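Local atomic coordinates of glutamate racemase (Francisella tularensis subsp. tularensis, PDB entry 3OUT), a protein that belongs to the Asp/Glu/hydantoin racemase family and is built from alpha/beta domains, each with a parallel beta sheet flanked by helices. Residues Ile80-Lys85 and Asp99-Gly104; Gly115-Pro120 and Asn144-Phe149; Ser151-Gly156 and Tyr189-Glu194; Gln180-Gly185 and Lys198-Lys203. All coordinates share one frame; numbering follows the deposited sequence.

Contact 1. Residues Ile80-Lys85 and Asp99-Gly104; sequences ISAIAK and DVITAG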
loop_
_atom_site.group_PDB
_atom_site.type_symbol
_atom_site.label_atom_id
_atom_site.label_comp_id
_atom_site.label_asym_id
_atom_site.label_seq_id
_atom_site.Cartn_x
_atom_site.Cartn_y
_atom_site.Cartn_z
ATOM N N ILE B 80 8.035 14.566 -5.567
ATOM C CA ILE B 80 8.026 14.518 -4.087
ATOM C C ILE B 80 8.485 15.855 -3.492
ATOM O O ILE B 80 7.868 16.364 -2.560
ATOM C CB ILE B 80 8.900 13.356 -3.558
ATOM C CG1 ILE B 80 8.343 12.014 -4.046
ATOM C CG2 ILE B 80 8.957 13.363 -1.998
ATOM C CD1 ILE B 80 9.270 10.785 -3.755
ATOM N N SER B 81 9.538 16.439 -4.051
ATOM C CA SER B 81 9.992 17.761 -3.540
ATOM C C SER B 81 8.921 18.846 -3.632
ATOM O O SER B 81 8.803 19.705 -2.761
ATOM C CB SER B 81 11.204 18.229 -4.332
ATOM O OG SER B 81 12.347 17.352 -4.154
ATOM N N ALA B 82 8.191 18.855 -4.726
ATOM C CA ALA B 82 7.153 19.837 -4.967
ATOM C C ALA B 82 5.995 19.770 -3.971
ATOM O O ALA B 82 5.390 20.792 -3.587
ATOM C CB ALA B 82 6.573 19.627 -6.369
ATOM N N ILE B 83 5.642 18.539 -3.605
ATOM C CA ILE B 83 4.372 18.261 -2.938
ATOM C C ILE B 83 4.501 17.799 -1.502
ATOM O O ILE B 83 3.592 18.072 -0.708
ATOM C CB ILE B 83 3.530 17.261 -3.792
ATOM C CG1 ILE B 83 3.051 17.994 -5.048
ATOM C CG2 ILE B 83 2.387 16.596 -3.001
ATOM C CD1 ILE B 83 2.699 17.085 -6.256
ATOM N N ALA B 84 5.614 17.140 -1.161
ATOM C CA ALA B 84 5.784 16.475 0.133
ATOM C C ALA B 84 7.022 16.832 0.889
ATOM O O ALA B 84 7.333 16.180 1.897
ATOM C CB ALA B 84 5.691 14.910 -0.057
ATOM N N LYS B 85 7.726 17.912 0.503
ATOM C CA LYS B 85 8.950 18.265 1.201
ATOM C C LYS B 85 8.696 18.476 2.676
ATOM O O LYS B 85 9.473 18.017 3.501
ATOM C CB LYS B 85 9.583 19.529 0.599
ATOM C CG LYS B 85 10.952 19.900 1.162
ATOM C CD LYS B 85 11.527 21.117 0.434
ATOM C CE LYS B 85 10.748 22.400 0.655
ATOM N NZ LYS B 85 11.564 23.604 0.229
ATOM N N ASP B 99 16.681 19.115 -1.215
ATOM C CA ASP B 99 15.713 18.736 -2.293
ATOM C C ASP B 99 16.098 19.341 -3.629
ATOM O O ASP B 99 16.734 20.400 -3.690
ATOM C CB ASP B 99 14.280 19.105 -1.943
ATOM C CG ASP B 99 14.027 20.566 -2.028
ATOM O OD1 ASP B 99 14.395 21.300 -1.074
ATOM O OD2 ASP B 99 13.525 21.002 -3.077
ATOM N N VAL B 100 15.721 18.667 -4.711
ATOM C CA VAL B 100 16.140 19.081 -6.055
ATOM C C VAL B 100 15.493 20.373 -6.536
ATOM O O VAL B 100 16.079 21.051 -7.372
ATOM C CB VAL B 100 15.924 17.989 -7.133
ATOM C CG1 VAL B 100 16.969 16.901 -7.005
ATOM C CG2 VAL B 100 14.452 17.350 -7.113
ATOM N N ILE B 101 14.308 20.747 -6.040
ATOM C CA ILE B 101 13.706 22.003 -6.450
ATOM C C ILE B 101 14.503 23.168 -5.871
ATOM O O ILE B 101 14.780 24.132 -6.588
ATOM C CB ILE B 101 12.207 22.078 -6.112
ATOM C CG1 ILE B 101 11.444 21.016 -6.913
ATOM C CG2 ILE B 101 11.638 23.481 -6.381
ATOM C CD1 ILE B 101 9.942 21.054 -6.729
ATOM N N THR B 102 14.892 23.068 -4.599
ATOM C CA THR B 102 15.801 24.097 -4.020
ATOM C C THR B 102 17.060 24.250 -4.855
ATOM O O THR B 102 17.523 25.376 -5.102
ATOM C CB THR B 102 16.132 23.757 -2.540
ATOM O OG1 THR B 102 14.906 23.716 -1.794
ATOM C CG2 THR B 102 17.092 24.769 -1.927
ATOM N N ALA B 103 17.620 23.146 -5.290
ATOM C CA ALA B 103 18.791 23.162 -6.173
ATOM C C ALA B 103 18.512 23.871 -7.495
ATOM O O ALA B 103 19.285 24.723 -7.934
ATOM C CB ALA B 103 19.287 21.727 -6.425
ATOM N N GLY B 104 17.404 23.516 -8.154
ATOM C CA GLY B 104 17.042 24.182 -9.408
ATOM C C GLY B 104 16.874 25.682 -9.257
ATOM O O GLY B 104 17.324 26.453 -10.116
HETATM O O HOH W 1 11.762 23.121 -2.449
#
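The carboxylate of Asp99 has the aliphatic end of Lys85 over one face and the start of its own helix on the other. Lys85 CD stands almost squarely above Asp99 OD1, at 3.2 Å, and the two side chains cross at about a right angle. A bend at chi3 (66°) swings the ammonium onward, so that Lys85 NZ reaches Asp99 OD1 at 3.9 Å, a long salt bridge. Water 1, on the same side, bridges the two charges as well: it accepts from Lys85 NZ at 2.7 Å and donates to Asp99 OD2 at 2.8 Å. From the opposite face comes Thr102 N, bonded to Asp99 OD2 at 2.9 Å and well above the carboxylate plane; this is the N-cap bond of helix 100-106, a role that suits aspartate. Thr102 OG1 donates to the syn side of OD1, fixing the group's rotation. The nearby lysine and helix start would probably favour the ionised acid. Beside the carboxylate, Ser81 is small enough to let Asp99 CB approach, its OG being bonded back to Cys77 O, and Ile101 CD1 lies 3.7 Å from Ala82 CB. The axes of 80-85 and 100-104 approach to 9.6 Å, with their N-to-C directions 120° apart. Ala127 of helix 127-135 covers Ala82 and Ile101, while Ala211 of helix 208-221 packs on Val100.

Contact 2. Residues Gly115-Pro120 and Asn144-Phe149; sequences GVIATP and NPCGLF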
loop_
_atom_site.group_PDB
_atom_site.type_symbol
_atom_site.label_atom_id
_atom_site.label_comp_id
_atom_site.label_asym_id
_atom_site.label_seq_id
_atom_site.Cartn_x
_atom_site.Cartn_y
_atom_site.Cartn_z
ATOM N N GLY B 115 11.793 29.274 -17.953
ATOM C CA GLY B 115 10.849 28.227 -18.246
ATOM C C GLY B 115 11.086 27.018 -17.365
ATOM O O GLY B 115 12.201 26.742 -16.958
ATOM N N VAL B 116 10.008 26.293 -17.099
ATOM C CA VAL B 116 10.047 25.019 -16.335
ATOM C C VAL B 116 9.199 23.964 -17.032
ATOM O O VAL B 116 8.045 24.206 -17.388
ATOM C CB VAL B 116 9.492 25.215 -14.922
ATOM C CG1 VAL B 116 9.654 23.934 -14.076
ATOM C CG2 VAL B 116 10.256 26.332 -14.225
ATOM N N ILE B 117 9.767 22.774 -17.159
ATOM C CA ILE B 117 9.002 21.591 -17.585
ATOM C C ILE B 117 9.141 20.553 -16.499
ATOM O O ILE B 117 10.216 20.411 -15.897
ATOM C CB ILE B 117 9.430 20.989 -18.956
ATOM C CG1 ILE B 117 10.954 20.773 -19.059
ATOM C CG2 ILE B 117 8.919 21.911 -20.094
ATOM C CD1 ILE B 117 11.453 19.979 -20.285
ATOM N N ALA B 118 8.063 19.794 -16.280
ATOM C CA ALA B 118 8.041 18.803 -15.214
ATOM C C ALA B 118 6.820 17.930 -15.357
ATOM O O ALA B 118 6.003 18.139 -16.248
ATOM C CB ALA B 118 8.060 19.522 -13.791
ATOM N N THR B 119 6.662 17.002 -14.430
ATOM C CA THR B 119 5.459 16.164 -14.433
ATOM C C THR B 119 4.196 16.990 -14.206
ATOM O O THR B 119 4.234 18.101 -13.651
ATOM C CB THR B 119 5.482 15.091 -13.345
ATOM O OG1 THR B 119 5.481 15.740 -12.059
ATOM C CG2 THR B 119 6.671 14.124 -13.448
ATOM N N PRO B 120 3.055 16.443 -14.621
ATOM C CA PRO B 120 1.793 17.138 -14.312
ATOM C C PRO B 120 1.633 17.481 -12.836
ATOM O O PRO B 120 1.240 18.616 -12.511
ATOM C CB PRO B 120 0.730 16.137 -14.838
ATOM C CG PRO B 120 1.403 15.465 -15.931
ATOM C CD PRO B 120 2.811 15.242 -15.437
ATOM N N ASN B 144 5.153 24.378 -18.090
ATOM C CA ASN B 144 4.341 23.479 -18.918
ATOM C C ASN B 144 4.599 22.018 -18.539
ATOM O O ASN B 144 5.727 21.597 -18.544
ATOM C CB ASN B 144 4.624 23.689 -20.407
ATOM C CG ASN B 144 3.463 23.253 -21.305
ATOM O OD1 ASN B 144 2.295 23.431 -20.950
ATOM N ND2 ASN B 144 3.790 22.709 -22.489
ATOM N N PRO B 145 3.519 21.239 -18.259
ATOM C CA PRO B 145 3.727 19.810 -17.994
ATOM C C PRO B 145 4.108 19.028 -19.267
ATOM O O PRO B 145 3.721 19.409 -20.372
ATOM C CB PRO B 145 2.377 19.363 -17.435
ATOM C CG PRO B 145 1.420 20.264 -17.951
ATOM C CD PRO B 145 2.099 21.592 -18.197
ATOM N N CYS B 146 4.891 17.954 -19.116
ATOM C CA CYS B 146 5.273 17.108 -20.244
ATOM C C CYS B 146 4.891 15.677 -19.922
ATOM O O CYS B 146 5.756 14.805 -19.787
ATOM C CB CYS B 146 6.760 17.193 -20.513
ATOM S SG CYS B 146 7.359 18.868 -20.996
ATOM N N GLY B 147 3.590 15.435 -19.796
ATOM C CA GLY B 147 3.095 14.179 -19.213
ATOM C C GLY B 147 3.680 12.888 -19.762
ATOM O O GLY B 147 4.028 11.983 -18.987
ATOM N N LEU B 148 3.817 12.793 -21.091
ATOM C CA LEU B 148 4.301 11.567 -21.721
ATOM C C LEU B 148 5.781 11.292 -21.544
ATOM O O LEU B 148 6.204 10.132 -21.703
ATOM C CB LEU B 148 3.982 11.520 -23.214
ATOM C CG LEU B 148 4.089 10.190 -23.987
ATOM C CD1 LEU B 148 3.338 9.011 -23.295
ATOM C CD2 LEU B 148 3.569 10.374 -25.422
ATOM N N PHE B 149 6.577 12.304 -21.178
ATOM C CA PHE B 149 8.019 12.084 -21.195
ATOM C C PHE B 149 8.513 10.924 -20.297
ATOM O O PHE B 149 9.401 10.160 -20.689
ATOM C CB PHE B 149 8.776 13.355 -20.782
ATOM C CG PHE B 149 9.051 14.372 -21.886
ATOM C CD1 PHE B 149 8.699 14.184 -23.219
ATOM C CD2 PHE B 149 9.676 15.560 -21.533
ATOM C CE1 PHE B 149 9.025 15.130 -24.178
ATOM C CE2 PHE B 149 9.952 16.548 -22.486
ATOM C CZ PHE B 149 9.657 16.313 -23.801
#
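Ala118 O is gripped by two neighbouring groups of the facing chain: Cys146 N donates to it at 3.1 Å, tilted 25° from the carbonyl plane, and Pro145 CA makes a CA-H...O contact. One step earlier, Asn144 N donates to Val116 O at 3.0 Å with a C=O...N angle of 171°. These two bonds tie neighbouring parallel strands, 113-118 and 140-145. Between them Asn144 O is buried with no conventional partner; Ile117 CA lies 3.4 Å from it in a CA-H...O contact that offers partial compensation. Side chains close both sides of this join. Ile117 CG2 presses on Cys146 SG at 3.5 Å; cysteine is a short side chain ending in one polarisable sulfur, which fits beside a branched residue. Chi1 of Ile117 (49°) wedges CG1 between the backbone N and the carbonyl carbon and carries CD1 to the edge of the Phe149 ring, 4.3 Å from CE2. Further along, Pro120 CA rests on Pro145 CB, and Pro120 CG comes 3.9 Å from Gly147 CA. Proline also suits the first turn of helix 120-125, whose N-cap is Thr119, a residue of the D-glutamic acid pocket. Leu171 of helix 161-171 touches Ile117, whereas Ile123 of helix 120-125 covers Val116, Ala118 and Pro145; Leu148 meets Leu148 of the second subunit.

Contact 3. Residues Ser151-Gly156 and Tyr189-Glu194; sequences SMIEEG and YPIIKE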
loop_
_atom_site.group_PDB
_atom_site.type_symbol
_atom_site.label_atom_id
_atom_site.label_comp_id
_atom_site.label_asym_id
_atom_site.label_seq_id
_atom_site.Cartn_x
_atom_site.Cartn_y
_atom_site.Cartn_z
ATOM N N SER B 151 7.117 8.022 -19.171
ATOM C CA SER B 151 6.918 6.673 -19.727
ATOM C C SER B 151 7.730 6.452 -21.016
ATOM O O SER B 151 8.311 5.401 -21.217
ATOM C CB SER B 151 5.444 6.420 -19.969
ATOM O OG SER B 151 5.310 5.069 -20.433
HETATM N N MSE B 152 7.758 7.466 -21.869
HETATM C CA MSE B 152 8.483 7.456 -23.138
HETATM C C MSE B 152 9.940 7.057 -22.878
HETATM O O MSE B 152 10.478 6.162 -23.532
HETATM C CB MSE B 152 8.401 8.861 -23.797
HETATM C CG MSE B 152 9.068 8.935 -25.093
HETATM SE SE MSE B 152 9.002 10.748 -25.815
HETATM C CE MSE B 152 10.436 11.439 -24.660
ATOM N N ILE B 153 10.546 7.705 -21.893
ATOM C CA ILE B 153 11.951 7.494 -21.584
ATOM C C ILE B 153 12.156 6.114 -20.948
ATOM O O ILE B 153 13.114 5.383 -21.263
ATOM C CB ILE B 153 12.480 8.673 -20.707
ATOM C CG1 ILE B 153 12.575 9.936 -21.580
ATOM C CG2 ILE B 153 13.829 8.360 -20.050
ATOM C CD1 ILE B 153 12.688 11.203 -20.744
ATOM N N GLU B 154 11.237 5.730 -20.061
ATOM C CA GLU B 154 11.338 4.416 -19.409
ATOM C C GLU B 154 11.137 3.275 -20.398
ATOM O O GLU B 154 11.653 2.178 -20.174
ATOM C CB GLU B 154 10.396 4.289 -18.217
ATOM C CG GLU B 154 10.830 5.216 -17.053
ATOM C CD GLU B 154 10.019 5.075 -15.796
ATOM O OE1 GLU B 154 9.055 4.272 -15.776
ATOM O OE2 GLU B 154 10.328 5.774 -14.802
ATOM N N GLU B 155 10.414 3.539 -21.490
ATOM C CA GLU B 155 10.219 2.546 -22.547
ATOM C C GLU B 155 11.368 2.523 -23.549
ATOM O O GLU B 155 11.331 1.767 -24.514
ATOM C CB GLU B 155 8.923 2.805 -23.273
ATOM C CG GLU B 155 7.699 2.567 -22.431
ATOM C CD GLU B 155 7.578 1.135 -21.968
ATOM O OE1 GLU B 155 8.016 0.213 -22.709
ATOM O OE2 GLU B 155 7.095 0.919 -20.826
ATOM N N GLY B 156 12.350 3.384 -23.348
ATOM C CA GLY B 156 13.561 3.374 -24.183
ATOM C C GLY B 156 13.559 4.328 -25.346
ATOM O O GLY B 156 14.489 4.268 -26.170
ATOM N N TYR B 189 14.329 13.940 -17.559
ATOM C CA TYR B 189 14.411 14.776 -18.772
ATOM C C TYR B 189 15.841 15.002 -19.273
ATOM O O TYR B 189 16.007 15.155 -20.482
ATOM C CB TYR B 189 13.673 16.098 -18.618
ATOM C CG TYR B 189 12.191 15.988 -18.279
ATOM C CD1 TYR B 189 11.493 14.756 -18.285
ATOM C CD2 TYR B 189 11.460 17.139 -17.986
ATOM C CE1 TYR B 189 10.142 14.713 -17.937
ATOM C CE2 TYR B 189 10.144 17.091 -17.682
ATOM C CZ TYR B 189 9.472 15.884 -17.695
ATOM O OH TYR B 189 8.143 15.886 -17.337
ATOM N N PRO B 190 16.845 15.076 -18.377
ATOM C CA PRO B 190 18.226 15.228 -18.911
ATOM C C PRO B 190 18.665 14.118 -19.897
ATOM O O PRO B 190 19.515 14.383 -20.746
ATOM C CB PRO B 190 19.083 15.255 -17.644
ATOM C CG PRO B 190 18.163 15.834 -16.573
ATOM C CD PRO B 190 16.843 15.179 -16.905
ATOM N N ILE B 191 18.092 12.914 -19.826
ATOM C CA ILE B 191 18.357 11.840 -20.806
ATOM C C ILE B 191 18.119 12.262 -22.229
ATOM O O ILE B 191 18.850 11.813 -23.131
ATOM C CB ILE B 191 17.425 10.599 -20.523
ATOM C CG1 ILE B 191 17.856 9.960 -19.201
ATOM C CG2 ILE B 191 17.399 9.548 -21.697
ATOM C CD1 ILE B 191 19.173 9.142 -19.291
ATOM N N ILE B 192 17.116 13.112 -22.437
ATOM C CA ILE B 192 16.721 13.572 -23.757
ATOM C C ILE B 192 17.149 15.028 -24.035
ATOM O O ILE B 192 16.585 15.680 -24.908
ATOM C CB ILE B 192 15.197 13.370 -24.055
ATOM C CG1 ILE B 192 14.294 14.191 -23.117
ATOM C CG2 ILE B 192 14.835 11.854 -24.027
ATOM C CD1 ILE B 192 12.847 14.328 -23.593
ATOM N N LYS B 193 18.114 15.523 -23.277
ATOM C CA LYS B 193 18.493 16.930 -23.395
ATOM C C LYS B 193 18.902 17.326 -24.814
ATOM O O LYS B 193 18.611 18.458 -25.249
ATOM C CB LYS B 193 19.596 17.304 -22.409
ATOM C CG LYS B 193 20.977 16.679 -22.593
ATOM C CD LYS B 193 21.939 17.250 -21.548
ATOM C CE LYS B 193 23.014 16.271 -21.114
ATOM N NZ LYS B 193 23.494 15.348 -22.182
ATOM N N GLU B 194 19.565 16.418 -25.518
ATOM C CA GLU B 194 19.973 16.701 -26.910
ATOM C C GLU B 194 18.775 16.906 -27.829
ATOM O O GLU B 194 18.803 17.786 -28.694
ATOM C CB GLU B 194 20.880 15.601 -27.466
ATOM C CG GLU B 194 22.231 15.483 -26.801
ATOM C CD GLU B 194 23.173 14.468 -27.493
ATOM O OE1 GLU B 194 22.836 13.981 -28.607
ATOM O OE2 GLU B 194 24.269 14.181 -26.921
#
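The last turn of helix 149-154 packs here, through Met152 and Ile153, against the 3-10 segment 189-191 and the N-cap residue Ile192 that leads into helix 193-199. Contact is wholly apolar between side chains. Ile153 is the central piece: its CG1 lies 3.8 Å from Ile192 CG2, and its CD1 touches the same methyl at 4.0 Å, so two successive carbons of one isoleucine seat on a single branch of the other. The branched side chains cross obliquely, and Ile153 CG2 extends the patch to Ile191 CG2 at 4.1 Å. With chi1 at 63°, Ile192 turns its CG1 arm between the backbone N and the carbonyl carbon, carrying CD1 toward the selenomethionine Met152. That long chain runs extended through chi1 and chi2, then bends at chi3 (78°) to bring CE within 3.9 Å of Ile192 CD1; an unbranched, flexible chain can make this bend and lay its end methyl on Ile192. Ile153 CD1 also meets the Tyr189 ring, 4.5 Å from Tyr189 CD1. Behind Ile153 the helix ends in a Schellman motif at Gly156, whose positive phi of 95° is easy for a residue with no CB. Phe252 of helix 245-253 packs on Ile153 and Ile191, Val163 of helix 161-171 covers Met152 and Ile192, and Leu148 of the second subunit also touches Met152.

Contact 4. Residues Gln180-Gly185 and Lys198-Lys203; sequences QALILG and KILDVK
Leu182 N donates to Lys203 O at 2.9 Å with an N-H...O angle of 164°, joining the two parallel strands of a beta-alpha-beta unit made of strand 181-184, helix 193-199 and strand 203-205. Ala181 CA adds a CA-H...O contact of 3.2 Å to the same oxygen. The connection out of the helix is sharp: Val202 N bonds back to Leu200 O in an inverse gamma turn centred on Asp201. Either side of the turn, Leu200 and Val202 both point toward the strand and meet Leu182. Leu182 and Leu200 each hold CG anti to the backbone N (chi1 -178° and -168°), and their side chains cross at about a right angle where the CD2 methyls meet at 4.0 Å. Val202 CG2 packs on Leu182 CB, also at 4.0 Å; valine is a compact beta-branched residue whose methyl lies directly against the strand. A large apolar side chain suits Leu182, which is buried and also packs against Ile117 and Leu171. At the solvent side Lys203 CE passes 4.1 Å from Ala181 CB. Water 2 completes the join, donating to Gln180 O at 2.7 Å and accepting from Lys203 N at 2.9 Å.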
loop_
_atom_site.group_PDB
_atom_site.type_symbol
_atom_site.label_atom_id
_atom_site.label_comp_id
_atom_site.label_asym_id
_atom_site.label_seq_id
_atom_site.Cartn_x
_atom_site.Cartn_y
_atom_site.Cartn_z
ATOM N N GLN B 180 15.176 32.671 -20.788
ATOM C CA GLN B 180 16.636 32.655 -20.701
ATOM C C GLN B 180 17.233 31.301 -20.357
ATOM O O GLN B 180 18.417 31.047 -20.590
ATOM C CB GLN B 180 17.088 33.702 -19.705
ATOM C CG GLN B 180 16.787 35.133 -20.168
ATOM C CD GLN B 180 17.011 36.149 -19.083
ATOM O OE1 GLN B 180 16.375 36.103 -18.025
ATOM N NE2 GLN B 180 17.929 37.087 -19.335
ATOM N N ALA B 181 16.411 30.439 -19.754
ATOM C CA ALA B 181 16.838 29.087 -19.406
ATOM C C ALA B 181 15.577 28.254 -19.211
ATOM O O ALA B 181 14.475 28.787 -18.950
ATOM C CB ALA B 181 17.648 29.063 -18.108
ATOM N N LEU B 182 15.740 26.961 -19.379
ATOM C CA LEU B 182 14.659 25.991 -19.203
ATOM C C LEU B 182 15.102 25.011 -18.116
ATOM O O LEU B 182 16.099 24.282 -18.286
ATOM C CB LEU B 182 14.397 25.217 -20.500
ATOM C CG LEU B 182 13.231 24.211 -20.398
ATOM C CD1 LEU B 182 11.832 24.845 -20.210
ATOM C CD2 LEU B 182 13.183 23.275 -21.606
ATOM N N ILE B 183 14.338 24.956 -17.023
ATOM C CA ILE B 183 14.589 23.977 -15.963
ATOM C C ILE B 183 14.047 22.625 -16.381
ATOM O O ILE B 183 12.835 22.464 -16.664
ATOM C CB ILE B 183 13.983 24.391 -14.608
ATOM C CG1 ILE B 183 14.623 25.705 -14.129
ATOM C CG2 ILE B 183 14.233 23.313 -13.528
ATOM C CD1 ILE B 183 14.035 26.245 -12.855
ATOM N N LEU B 184 14.957 21.648 -16.402
ATOM C CA LEU B 184 14.593 20.243 -16.599
ATOM C C LEU B 184 14.116 19.679 -15.226
ATOM O O LEU B 184 14.885 19.003 -14.451
ATOM C CB LEU B 184 15.802 19.465 -17.139
ATOM C CG LEU B 184 16.366 19.981 -18.460
ATOM C CD1 LEU B 184 17.490 19.032 -18.943
ATOM C CD2 LEU B 184 15.237 20.157 -19.512
ATOM N N GLY B 185 12.870 20.018 -14.901
ATOM C CA GLY B 185 12.287 19.800 -13.572
ATOM C C GLY B 185 11.687 18.422 -13.332
ATOM O O GLY B 185 10.743 18.280 -12.569
ATOM N N LYS B 198 17.536 20.693 -29.597
ATOM C CA LYS B 198 17.188 20.883 -31.047
ATOM C C LYS B 198 15.932 21.735 -31.268
ATOM O O LYS B 198 15.834 22.469 -32.266
ATOM C CB LYS B 198 16.931 19.547 -31.761
ATOM C CG LYS B 198 18.106 18.723 -32.248
ATOM C CD LYS B 198 17.553 17.430 -32.876
ATOM C CE LYS B 198 18.562 16.660 -33.718
ATOM N NZ LYS B 198 19.701 16.135 -32.897
ATOM N N ILE B 199 14.961 21.611 -30.364
ATOM C CA ILE B 199 13.677 22.300 -30.470
ATOM C C ILE B 199 13.704 23.704 -29.842
ATOM O O ILE B 199 13.106 24.655 -30.362
ATOM C CB ILE B 199 12.569 21.485 -29.754
ATOM C CG1 ILE B 199 12.546 20.011 -30.213
ATOM C CG2 ILE B 199 11.226 22.157 -29.901
ATOM C CD1 ILE B 199 12.623 19.774 -31.728
ATOM N N LEU B 200 14.377 23.821 -28.703
ATOM C CA LEU B 200 14.361 25.034 -27.931
ATOM C C LEU B 200 15.783 25.349 -27.542
ATOM O O LEU B 200 16.333 24.788 -26.599
ATOM C CB LEU B 200 13.452 24.842 -26.708
ATOM C CG LEU B 200 13.079 26.084 -25.930
ATOM C CD1 LEU B 200 12.212 26.986 -26.820
ATOM C CD2 LEU B 200 12.351 25.704 -24.639
ATOM N N ASP B 201 16.376 26.258 -28.297
ATOM C CA ASP B 201 17.782 26.598 -28.186
ATOM C C ASP B 201 18.038 27.580 -27.040
ATOM O O ASP B 201 18.281 28.777 -27.246
ATOM C CB ASP B 201 18.240 27.195 -29.523
ATOM C CG ASP B 201 19.732 27.384 -29.590
ATOM O OD1 ASP B 201 20.479 26.558 -28.996
ATOM O OD2 ASP B 201 20.161 28.371 -30.247
ATOM N N VAL B 202 17.931 27.079 -25.809
ATOM C CA VAL B 202 18.213 27.881 -24.617
ATOM C C VAL B 202 18.996 27.063 -23.610
ATOM O O VAL B 202 19.073 25.841 -23.743
ATOM C CB VAL B 202 16.910 28.401 -23.980
ATOM C CG1 VAL B 202 16.141 29.244 -24.958
ATOM C CG2 VAL B 202 16.058 27.257 -23.497
ATOM N N LYS B 203 19.580 27.726 -22.613
ATOM C CA LYS B 203 20.341 27.057 -21.574
ATOM C C LYS B 203 19.423 26.064 -20.841
ATOM O O LYS B 203 18.368 26.458 -20.385
ATOM C CB LYS B 203 20.907 28.081 -20.590
ATOM C CG LYS B 203 21.656 27.517 -19.367
ATOM C CD LYS B 203 22.470 28.618 -18.606
ATOM C CE LYS B 203 21.711 29.316 -17.409
ATOM N NZ LYS B 203 22.255 30.683 -16.937
HETATM O O HOH W 2 19.767 30.581 -22.917
#

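Overall arrangement
Contacts 2 and 3 are buried and also reach the second subunit, whereas contacts 1 and 4 are only partly buried and each include a lysine and a bridging water. Contacts 2 and 4 hold one four-stranded sheet together: strands 113-118 and 181-184 are neighbours in it, and Ile117 O probably accepts from Gly185 N. Both rely on backbone bonds, while contact 1 joins helices through a helix-capping carboxylate and contact 3 sets a helix end on a 3-10 turn by apolar side chains. Tyr189 links contact 3 to contact 2, its OH making a probable hydrogen bond to Ala118 O, and Pro190 packs on Leu184 of contact 4. Contact 1 stands apart, touching contact 4 where Gly104 O meets Ile183 CD1.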